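Local atomic coordinates of mandelate racemase/muconate lactonizing protein (Alicyclobacillus acidocaldarius LAA1, PDB entry 3QLD), a protein that belongs to the enolase superfamily, pairing an N-terminal capping domain of sheet and helices with a TIM-barrel-like C-terminal domain. Residues 73-78 and 99-104; 62-67 and 105-110; 78-83 and 87-92. All blocks are in the same frame, centred on the assembly; numbering follows the deposited sequence.

Contact 1: residues 73-78 and 99-104; sequences VPRFAR and RDVRGN. With SO4 (sulfate ion), chain D.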
loop_
_atom_site.group_PDB
_atom_site.type_symbol
_atom_site.label_atom_id
_atom_site.label_comp_id
_atom_site.label_asym_id
_atom_site.label_seq_id
_atom_site.Cartn_x
_atom_site.Cartn_y
_atom_site.Cartn_z
ATOM N N VAL A 73 15.031 4.990 8.572
ATOM C CA VAL A 73 16.313 5.625 8.997
ATOM C C VAL A 73 17.250 4.616 9.647
ATOM O O VAL A 73 18.465 4.584 9.290
ATOM C CB VAL A 73 16.089 6.963 9.760
ATOM C CG1 VAL A 73 17.438 7.553 10.294
ATOM C CG2 VAL A 73 15.437 7.921 8.814
ATOM N N PRO A 74 16.733 3.709 10.511
ATOM C CA PRO A 74 17.641 2.680 11.036
ATOM C C PRO A 74 18.235 1.797 9.965
ATOM O O PRO A 74 19.434 1.448 10.016
ATOM C CB PRO A 74 16.745 1.887 11.984
ATOM C CG PRO A 74 15.850 2.972 12.531
ATOM C CD PRO A 74 15.441 3.670 11.232
ATOM N N ARG A 75 17.451 1.477 8.958
ATOM C CA ARG A 75 17.921 0.615 7.883
ATOM C C ARG A 75 18.973 1.315 7.078
ATOM O O ARG A 75 19.914 0.646 6.581
ATOM C CB ARG A 75 16.785 0.176 6.961
ATOM C CG ARG A 75 16.010 -1.067 7.497
ATOM C CD ARG A 75 14.835 -1.239 6.531
ATOM N NE ARG A 75 14.104 -2.449 6.831
ATOM C CZ ARG A 75 13.235 -2.599 7.829
ATOM N NH1 ARG A 75 13.002 -1.598 8.678
ATOM N NH2 ARG A 75 12.622 -3.796 7.988
ATOM N N PHE A 76 18.786 2.627 6.888
ATOM C CA PHE A 76 19.708 3.465 6.112
ATOM C C PHE A 76 21.049 3.626 6.865
ATOM O O PHE A 76 22.092 3.524 6.247
ATOM C CB PHE A 76 19.023 4.798 5.788
ATOM C CG PHE A 76 19.903 5.821 5.143
ATOM C CD1 PHE A 76 20.039 7.106 5.729
ATOM C CD2 PHE A 76 20.576 5.547 3.950
ATOM C CE1 PHE A 76 20.806 8.060 5.165
ATOM C CE2 PHE A 76 21.414 6.504 3.382
ATOM C CZ PHE A 76 21.512 7.781 3.966
ATOM N N ALA A 77 21.013 3.844 8.179
ATOM C CA ALA A 77 22.219 3.862 9.028
ATOM C C ALA A 77 22.980 2.557 8.933
ATOM O O ALA A 77 24.198 2.550 8.836
ATOM C CB ALA A 77 21.839 4.103 10.478
ATOM N N ARG A 78 22.262 1.438 8.951
ATOM C CA ARG A 78 22.929 0.141 8.876
ATOM C C ARG A 78 23.695 0.057 7.552
ATOM O O ARG A 78 24.866 -0.364 7.538
ATOM C CB ARG A 78 21.927 -1.020 9.047
ATOM C CG ARG A 78 22.544 -2.454 9.071
ATOM C CD ARG A 78 21.437 -3.558 9.268
ATOM N NE ARG A 78 20.706 -3.826 8.011
ATOM C CZ ARG A 78 19.372 -3.971 7.896
ATOM N NH1 ARG A 78 18.583 -3.865 8.963
ATOM N NH2 ARG A 78 18.818 -4.210 6.707
ATOM N N ARG A 99 15.564 -2.590 0.452
ATOM C CA ARG A 99 14.971 -3.527 -0.516
ATOM C C ARG A 99 13.942 -4.474 0.138
ATOM O O ARG A 99 13.075 -4.953 -0.565
ATOM C CB ARG A 99 16.047 -4.337 -1.257
ATOM C CG ARG A 99 16.814 -5.291 -0.296
ATOM C CD ARG A 99 18.203 -5.616 -0.814
ATOM N NE ARG A 99 18.819 -6.736 -0.100
ATOM C CZ ARG A 99 20.127 -7.013 -0.124
ATOM N NH1 ARG A 99 20.973 -6.237 -0.807
ATOM N NH2 ARG A 99 20.599 -8.060 0.546
ATOM N N ASP A 100 14.029 -4.730 1.450
ATOM C CA ASP A 100 13.078 -5.622 2.135
ATOM C C ASP A 100 11.794 -4.960 2.587
ATOM O O ASP A 100 10.964 -5.637 3.145
ATOM C CB ASP A 100 13.671 -6.262 3.379
ATOM C CG ASP A 100 13.978 -5.257 4.518
ATOM O OD1 ASP A 100 14.401 -4.101 4.243
ATOM O OD2 ASP A 100 13.864 -5.628 5.716
ATOM N N VAL A 101 11.684 -3.650 2.453
ATOM C CA VAL A 101 10.420 -2.927 2.770
ATOM C C VAL A 101 9.413 -3.067 1.600
ATOM O O VAL A 101 9.731 -2.749 0.417
ATOM C CB VAL A 101 10.687 -1.442 3.026
ATOM C CG1 VAL A 101 9.379 -0.687 3.190
ATOM C CG2 VAL A 101 11.599 -1.264 4.290
ATOM N N ARG A 102 8.180 -3.453 1.918
ATOM C CA ARG A 102 7.108 -3.351 0.928
ATOM C C ARG A 102 6.446 -2.010 0.943
ATOM O O ARG A 102 6.278 -1.400 2.001
ATOM C CB ARG A 102 6.070 -4.456 1.107
ATOM C CG ARG A 102 6.654 -5.785 1.528
ATOM C CD ARG A 102 7.434 -6.566 0.449
ATOM N NE ARG A 102 7.023 -6.182 -0.883
ATOM C CZ ARG A 102 6.335 -6.951 -1.723
ATOM N NH1 ARG A 102 5.996 -8.209 -1.390
ATOM N NH2 ARG A 102 6.007 -6.457 -2.915
ATOM N N GLY A 103 6.074 -1.551 -0.246
ATOM C CA GLY A 103 5.364 -0.291 -0.427
ATOM C C GLY A 103 6.103 0.846 0.236
ATOM O O GLY A 103 7.380 0.898 0.174
ATOM N N ASN A 104 5.335 1.717 0.883
ATOM C CA ASN A 104 5.904 2.898 1.628
ATOM C C ASN A 104 6.774 3.741 0.722
ATOM O O ASN A 104 7.844 4.243 1.118
ATOM C CB ASN A 104 6.701 2.412 2.836
ATOM C CG ASN A 104 5.751 1.851 3.931
ATOM O OD1 ASN A 104 5.136 2.642 4.674
ATOM N ND2 ASN A 104 5.632 0.526 4.012
HETATM S S SO4 D . 6.219 -3.049 -3.389
HETATM O O1 SO4 D . 4.817 -3.301 -3.037
HETATM O O2 SO4 D . 7.125 -3.413 -2.306
HETATM O O3 SO4 D . 6.581 -3.883 -4.528
HETATM O O4 SO4 D . 6.408 -1.637 -3.741
#
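Arg75 takes hold of Asp100 side-on, with NE and NH2 rather than with its two terminal nitrogens. Helix 61-80 of the enolase-type N-terminal domain is joined in this way to the loop that leads into helix 105-123. Arg75 NE gives a hydrogen bond to Asp100 OD1 at 3.1 Å, on the syn side of the carboxylate, while Arg75 NH2 reaches Asp100 OD2 at 3.2 Å from above the carboxylate plane. The guanidinium and carboxylate planes stand 36° apart. Extended from CG to NE, the arginine chain carries its guanidinium out to the loop, where Val101 CG2 covers one face near the rim, 3.8 Å from Arg75 NE. Arg75 has further partners: NH1 bonds to His71 O, and NH2 also forms a salt bridge with Glu53 of the second subunit, so one buried cation ties helix, loop and dimer partner together. Farther along the loop, Arg102, bent at chi2 and chi3, presents one guanidinium edge to a sulfate ion, probably from the crystallisation liquor; its NE and Gly103 N both donate to sulfate O2. Asn104 ND2 bonds to Glu58 O of the second subunit and turns back to Arg102 O at 2.9 Å, with a C=O...N angle of 165°.

Contact 2: residues 62-67 and 105-110; sequences DTAWVM and RMSVAA. With SO4 (sulfate ion), chain C; SO4 (sulfate ion), chain E; SO4 (sulfate ion), chain D.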
loop_
_atom_site.group_PDB
_atom_site.type_symbol
_atom_site.label_atom_id
_atom_site.label_comp_id
_atom_site.label_asym_id
_atom_site.label_seq_id
_atom_site.Cartn_x
_atom_site.Cartn_y
_atom_site.Cartn_z
ATOM N N ASP A 62 1.323 11.003 9.329
ATOM C CA ASP A 62 1.494 10.296 10.584
ATOM C C ASP A 62 2.243 8.991 10.408
ATOM O O ASP A 62 3.162 8.638 11.208
ATOM C CB ASP A 62 0.102 9.992 11.214
ATOM C CG ASP A 62 -0.467 11.142 12.019
ATOM O OD1 ASP A 62 0.263 12.084 12.412
ATOM O OD2 ASP A 62 -1.689 11.101 12.249
ATOM N N THR A 63 1.857 8.247 9.401
ATOM C CA THR A 63 2.421 6.943 9.196
ATOM C C THR A 63 3.820 7.044 8.566
ATOM O O THR A 63 4.697 6.262 8.936
ATOM C CB THR A 63 1.527 5.993 8.380
ATOM O OG1 THR A 63 1.232 6.579 7.113
ATOM C CG2 THR A 63 0.170 5.725 9.164
ATOM N N ALA A 64 4.001 8.025 7.678
ATOM C CA ALA A 64 5.330 8.240 7.091
ATOM C C ALA A 64 6.358 8.641 8.207
ATOM O O ALA A 64 7.509 8.235 8.207
ATOM C CB ALA A 64 5.236 9.382 5.947
ATOM N N TRP A 65 5.918 9.436 9.159
ATOM C CA TRP A 65 6.823 9.872 10.236
ATOM C C TRP A 65 7.336 8.652 10.981
ATOM O O TRP A 65 8.553 8.440 11.157
ATOM C CB TRP A 65 6.043 10.822 11.161
ATOM C CG TRP A 65 6.908 11.275 12.343
ATOM C CD1 TRP A 65 6.958 10.729 13.636
ATOM C CD2 TRP A 65 7.883 12.309 12.304
ATOM N NE1 TRP A 65 7.926 11.409 14.386
ATOM C CE2 TRP A 65 8.486 12.384 13.596
ATOM C CE3 TRP A 65 8.295 13.215 11.292
ATOM C CZ2 TRP A 65 9.472 13.341 13.910
ATOM C CZ3 TRP A 65 9.262 14.164 11.615
ATOM C CH2 TRP A 65 9.828 14.218 12.904
ATOM N N VAL A 66 6.433 7.755 11.398
ATOM C CA VAL A 66 6.911 6.580 12.149
ATOM C C VAL A 66 7.654 5.580 11.318
ATOM O O VAL A 66 8.495 4.871 11.810
ATOM C CB VAL A 66 5.752 5.851 13.006
ATOM C CG1 VAL A 66 5.204 6.811 14.033
ATOM C CG2 VAL A 66 4.642 5.322 12.137
HETATM N N MSE A 67 7.268 5.447 10.052
HETATM C CA MSE A 67 7.994 4.618 9.110
HETATM C C MSE A 67 9.452 5.161 9.054
HETATM O O MSE A 67 10.411 4.377 9.121
HETATM C CB MSE A 67 7.231 4.669 7.754
HETATM C CG MSE A 67 7.804 3.855 6.560
HETATM SE SE MSE A 67 8.213 1.979 6.854
HETATM C CE MSE A 67 6.594 1.582 7.726
ATOM N N ARG A 105 6.332 3.871 -0.531
ATOM C CA ARG A 105 7.225 4.484 -1.518
ATOM C C ARG A 105 7.506 5.964 -1.292
ATOM O O ARG A 105 8.598 6.419 -1.653
ATOM C CB ARG A 105 6.722 4.239 -2.924
ATOM C CG ARG A 105 7.008 2.798 -3.307
ATOM C CD ARG A 105 6.538 2.551 -4.773
ATOM N NE ARG A 105 6.790 1.157 -5.194
ATOM C CZ ARG A 105 7.749 0.779 -6.050
ATOM N NH1 ARG A 105 8.539 1.679 -6.670
ATOM N NH2 ARG A 105 7.890 -0.518 -6.328
HETATM N N MSE A 106 6.561 6.712 -0.706
HETATM C CA MSE A 106 6.840 8.124 -0.436
HETATM C C MSE A 106 7.881 8.320 0.683
HETATM O O MSE A 106 8.700 9.272 0.627
HETATM C CB MSE A 106 5.548 8.905 -0.146
HETATM C CG MSE A 106 4.601 8.965 -1.359
HETATM SE SE MSE A 106 2.869 9.565 -0.728
HETATM C CE MSE A 106 1.913 9.638 -2.413
ATOM N N SER A 107 7.850 7.433 1.679
ATOM C CA SER A 107 8.868 7.415 2.768
ATOM C C SER A 107 10.229 6.964 2.221
ATOM O O SER A 107 11.272 7.626 2.477
ATOM C CB SER A 107 8.409 6.505 3.933
ATOM O OG SER A 107 7.461 7.259 4.615
ATOM N N VAL A 108 10.211 5.916 1.407
ATOM C CA VAL A 108 11.424 5.424 0.781
ATOM C C VAL A 108 12.037 6.535 -0.076
ATOM O O VAL A 108 13.261 6.783 -0.022
ATOM C CB VAL A 108 11.132 4.136 -0.067
ATOM C CG1 VAL A 108 12.271 3.862 -1.049
ATOM C CG2 VAL A 108 11.002 2.896 0.867
ATOM N N ALA A 109 11.195 7.188 -0.854
ATOM C CA ALA A 109 11.626 8.248 -1.768
ATOM C C ALA A 109 12.288 9.396 -1.001
ATOM O O ALA A 109 13.224 10.078 -1.524
ATOM C CB ALA A 109 10.427 8.800 -2.453
ATOM N N ALA A 110 11.782 9.696 0.207
ATOM C CA ALA A 110 12.397 10.804 0.937
ATOM C C ALA A 110 13.879 10.501 1.282
ATOM O O ALA A 110 14.757 11.371 1.173
ATOM C CB ALA A 110 11.555 11.226 2.157
HETATM S S SO4 C . 9.269 -1.210 -9.067
HETATM O O1 SO4 C . 9.405 -1.615 -7.670
HETATM O O2 SO4 C . 9.038 0.228 -9.139
HETATM O O3 SO4 C . 10.511 -1.451 -9.799
HETATM O O4 SO4 C . 8.175 -1.997 -9.645
HETATM S S SO4 E . 7.841 9.451 17.629
HETATM O O1 SO4 E . 8.639 10.554 17.064
HETATM O O2 SO4 E . 6.959 8.827 16.639
HETATM O O3 SO4 E . 8.746 8.407 18.145
HETATM O O4 SO4 E . 7.018 10.026 18.708
HETATM S S SO4 D . 6.219 -3.049 -3.389
HETATM O O1 SO4 D . 4.817 -3.301 -3.037
HETATM O O2 SO4 D . 7.125 -3.413 -2.306
HETATM O O3 SO4 D . 6.581 -3.883 -4.528
HETATM O O4 SO4 D . 6.408 -1.637 -3.741
#
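Two helices of the N-terminal domain, 61-80 and 105-123, come together where Ala64 and Met67 meet Ser107. The backbones are close, with Ala64 CA and Ser107 CA 5.6 Å apart, because only small groups lie between them. Ser107 OG sits 3.4 Å from Ala64 CB. With chi1 at -77°, this hydroxyl lies anti to its own carbonyl carbon, which turns it against the alanine. One turn further along helix 61-80, Met67, present as selenomethionine, lays its CG alongside Ser107 CB at 3.8 Å. Its chain then bends at chi2 and chi3, carrying SE away from the serine. No hydrogen bond crosses between the segments. In this enolase-type capping domain the helix pair packs against the antiparallel sheet: Cys48 of strand 43-48 touches both Ala64 and Ser107. Glu59 receives the backbone N-H groups of Met106 and Ser107 at the start of helix 105-123, and Thr63 of the second subunit packs on Met67. Trp65 and Arg105 meet sulfate ions, probably from the crystallisation liquor, away from this interface. Trp65 NE1 donates to one sulfate O1 at 2.9 Å in a nearly straight bond of 171°. The extended Arg105 reaches another sulfate; its NE and NH2 both donate to O4 of the ion that also binds Arg102 and Gly103, each at 3.2 Å.

Contact 3: residues 78-83 and 87-92; sequences RWLRAA and QDVDPR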
loop_
_atom_site.group_PDB
_atom_site.type_symbol
_atom_site.label_atom_id
_atom_site.label_comp_id
_atom_site.label_asym_id
_atom_site.label_seq_id
_atom_site.Cartn_x
_atom_site.Cartn_y
_atom_site.Cartn_z
ATOM N N ARG A 78 22.262 1.438 8.951
ATOM C CA ARG A 78 22.929 0.141 8.876
ATOM C C ARG A 78 23.695 0.057 7.552
ATOM O O ARG A 78 24.866 -0.364 7.538
ATOM C CB ARG A 78 21.927 -1.020 9.047
ATOM C CG ARG A 78 22.544 -2.454 9.071
ATOM C CD ARG A 78 21.437 -3.558 9.268
ATOM N NE ARG A 78 20.706 -3.826 8.011
ATOM C CZ ARG A 78 19.372 -3.971 7.896
ATOM N NH1 ARG A 78 18.583 -3.865 8.963
ATOM N NH2 ARG A 78 18.818 -4.210 6.707
ATOM N N TRP A 79 23.068 0.509 6.467
ATOM C CA TRP A 79 23.661 0.445 5.133
ATOM C C TRP A 79 24.886 1.367 5.011
ATOM O O TRP A 79 25.850 1.010 4.324
ATOM C CB TRP A 79 22.607 0.782 4.085
ATOM C CG TRP A 79 23.022 0.853 2.618
ATOM C CD1 TRP A 79 23.092 -0.196 1.746
ATOM C CD2 TRP A 79 23.326 2.039 1.837
ATOM N NE1 TRP A 79 23.455 0.240 0.497
ATOM C CE2 TRP A 79 23.579 1.606 0.503
ATOM C CE3 TRP A 79 23.361 3.412 2.119
ATOM C CZ2 TRP A 79 23.933 2.481 -0.527
ATOM C CZ3 TRP A 79 23.709 4.304 1.092
ATOM C CH2 TRP A 79 23.978 3.816 -0.251
ATOM N N LEU A 80 24.839 2.529 5.679
ATOM C CA LEU A 80 25.912 3.510 5.632
ATOM C C LEU A 80 27.179 2.963 6.259
ATOM O O LEU A 80 28.280 3.358 5.894
ATOM C CB LEU A 80 25.504 4.805 6.336
ATOM C CG LEU A 80 24.583 5.728 5.523
ATOM C CD1 LEU A 80 24.115 6.843 6.448
ATOM C CD2 LEU A 80 25.221 6.310 4.312
ATOM N N ARG A 81 27.017 2.082 7.223
ATOM C CA ARG A 81 28.133 1.464 7.898
ATOM C C ARG A 81 28.672 0.236 7.161
ATOM O O ARG A 81 29.637 -0.376 7.653
ATOM C CB ARG A 81 27.732 0.996 9.289
ATOM C CG ARG A 81 27.204 2.033 10.213
ATOM C CD ARG A 81 26.832 1.297 11.491
ATOM N NE ARG A 81 25.989 2.102 12.371
ATOM C CZ ARG A 81 24.701 1.865 12.625
ATOM N NH1 ARG A 81 24.054 2.662 13.473
ATOM N NH2 ARG A 81 24.067 0.838 12.051
ATOM N N ALA A 82 28.056 -0.147 6.036
ATOM C CA ALA A 82 28.543 -1.285 5.246
ATOM C C ALA A 82 29.804 -0.895 4.475
ATOM O O ALA A 82 29.872 0.186 3.874
ATOM C CB ALA A 82 27.443 -1.822 4.260
ATOM N N ALA A 83 30.777 -1.816 4.504
ATOM C CA ALA A 83 32.064 -1.688 3.821
ATOM C C ALA A 83 31.989 -1.096 2.374
ATOM O O ALA A 83 32.761 -0.182 2.021
ATOM C CB ALA A 83 32.796 -3.052 3.848
ATOM N N GLN A 87 33.880 4.292 0.800
ATOM C CA GLN A 87 34.607 5.418 0.198
ATOM C C GLN A 87 33.690 6.322 -0.565
ATOM O O GLN A 87 33.760 7.553 -0.448
ATOM C CB GLN A 87 35.782 4.950 -0.681
ATOM C CG GLN A 87 35.462 3.835 -1.709
ATOM C CD GLN A 87 36.388 3.890 -2.938
ATOM O OE1 GLN A 87 37.563 4.292 -2.849
ATOM N NE2 GLN A 87 35.851 3.504 -4.092
ATOM N N ASP A 88 32.808 5.717 -1.341
ATOM C CA ASP A 88 31.804 6.502 -2.008
ATOM C C ASP A 88 30.413 6.004 -1.643
ATOM O O ASP A 88 30.175 4.785 -1.475
ATOM C CB ASP A 88 32.048 6.499 -3.510
ATOM C CG ASP A 88 33.440 7.035 -3.873
ATOM O OD1 ASP A 88 33.762 8.201 -3.530
ATOM O OD2 ASP A 88 34.214 6.287 -4.497
ATOM N N VAL A 89 29.520 6.966 -1.442
ATOM C CA VAL A 89 28.099 6.653 -1.373
ATOM C C VAL A 89 27.491 6.985 -2.734
ATOM O O VAL A 89 27.454 8.143 -3.136
ATOM C CB VAL A 89 27.390 7.386 -0.222
ATOM C CG1 VAL A 89 25.949 6.986 -0.171
ATOM C CG2 VAL A 89 28.067 7.067 1.111
ATOM N N ASP A 90 27.053 5.947 -3.446
ATOM C CA ASP A 90 26.444 6.069 -4.767
ATOM C C ASP A 90 24.896 6.205 -4.576
ATOM O O ASP A 90 24.255 5.253 -4.111
ATOM C CB ASP A 90 26.793 4.824 -5.600
ATOM C CG ASP A 90 26.248 4.885 -7.033
ATOM O OD1 ASP A 90 25.574 5.881 -7.401
ATOM O OD2 ASP A 90 26.519 3.929 -7.815
ATOM N N PRO A 91 24.308 7.382 -4.890
ATOM C CA PRO A 91 22.845 7.514 -4.690
ATOM C C PRO A 91 22.070 6.520 -5.519
ATOM O O PRO A 91 20.904 6.274 -5.252
ATOM C CB PRO A 91 22.511 8.927 -5.175
ATOM C CG PRO A 91 23.769 9.462 -5.807
ATOM C CD PRO A 91 24.919 8.605 -5.435
ATOM N N ARG A 92 22.715 5.967 -6.542
ATOM C CA ARG A 92 22.059 5.003 -7.445
ATOM C C ARG A 92 21.652 3.713 -6.759
ATOM O O ARG A 92 20.735 3.020 -7.215
ATOM C CB ARG A 92 22.938 4.714 -8.693
ATOM C CG ARG A 92 22.885 5.865 -9.721
ATOM C CD ARG A 92 23.893 5.679 -10.858
ATOM N NE ARG A 92 24.086 6.870 -11.704
ATOM C CZ ARG A 92 23.220 7.338 -12.624
ATOM N NH1 ARG A 92 22.027 6.748 -12.826
ATOM N NH2 ARG A 92 23.541 8.425 -13.336
#
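Trp79 and Val89 form the close-packed part of this contact, whereas Gln87 and Asp88 lie on its exposed side. Val89 CG1 rests against the outer end of the six-membered indole ring, 3.7 Å from both Trp79 CZ3 and Trp79 CH2, and the two side chains meet at a slant. With its CG anti to the backbone N (chi1 177°), Trp79 carries the indole across to the returning chain. There the ring edge also faces Asp90 O, 4.1 Å from Trp79 CH2; this is packing alone, the oxygen being hydrogen-bonded to Thr93 OG1. Leu80 makes a looser apolar touch, Leu80 CD2 lying 4.3 Å from Val89 CG2. In the N-terminal domain this is the C-terminal end of helix 61-80, where the chain reverses and runs back past the last helical turn. Trp118 of helix 105-123 touches Val89 as well, and Glu96 accepts a hydrogen bond from Trp79 NE1, fixing the polar edge of the indole. Beyond the apolar patch, Asp90 folds into an Asx turn: its OD1 accepts a hydrogen bond from Arg92 N at 3.0 Å, from well above the carboxylate plane. Arg92 itself is exposed, while Pro91 between them is buried against Trp116 and Tyr119.

How the contacts relate
From the N terminus, helix 61-80 supplies the first segment of all three contacts in order: 62-67, then 73-78, then 78-83. Their partners return in reverse order, so the closures nest without crossing. Contact 3 closes the shortest loop, at the helix end; contact 1 encloses it, tying the helix to the loop before helix 105-123; contact 2 closes the widest, joining helix to helix. The ranges of contacts 1 and 3 overlap at Arg78, which makes no close contact in either. Contacts 1 and 2 touch where Asn104 OD1 meets Met67 CG at 3.5 Å, and both reach one sulfate ion and the second subunit. Contact 3 lies about 21 Å, centre to centre, from contact 2.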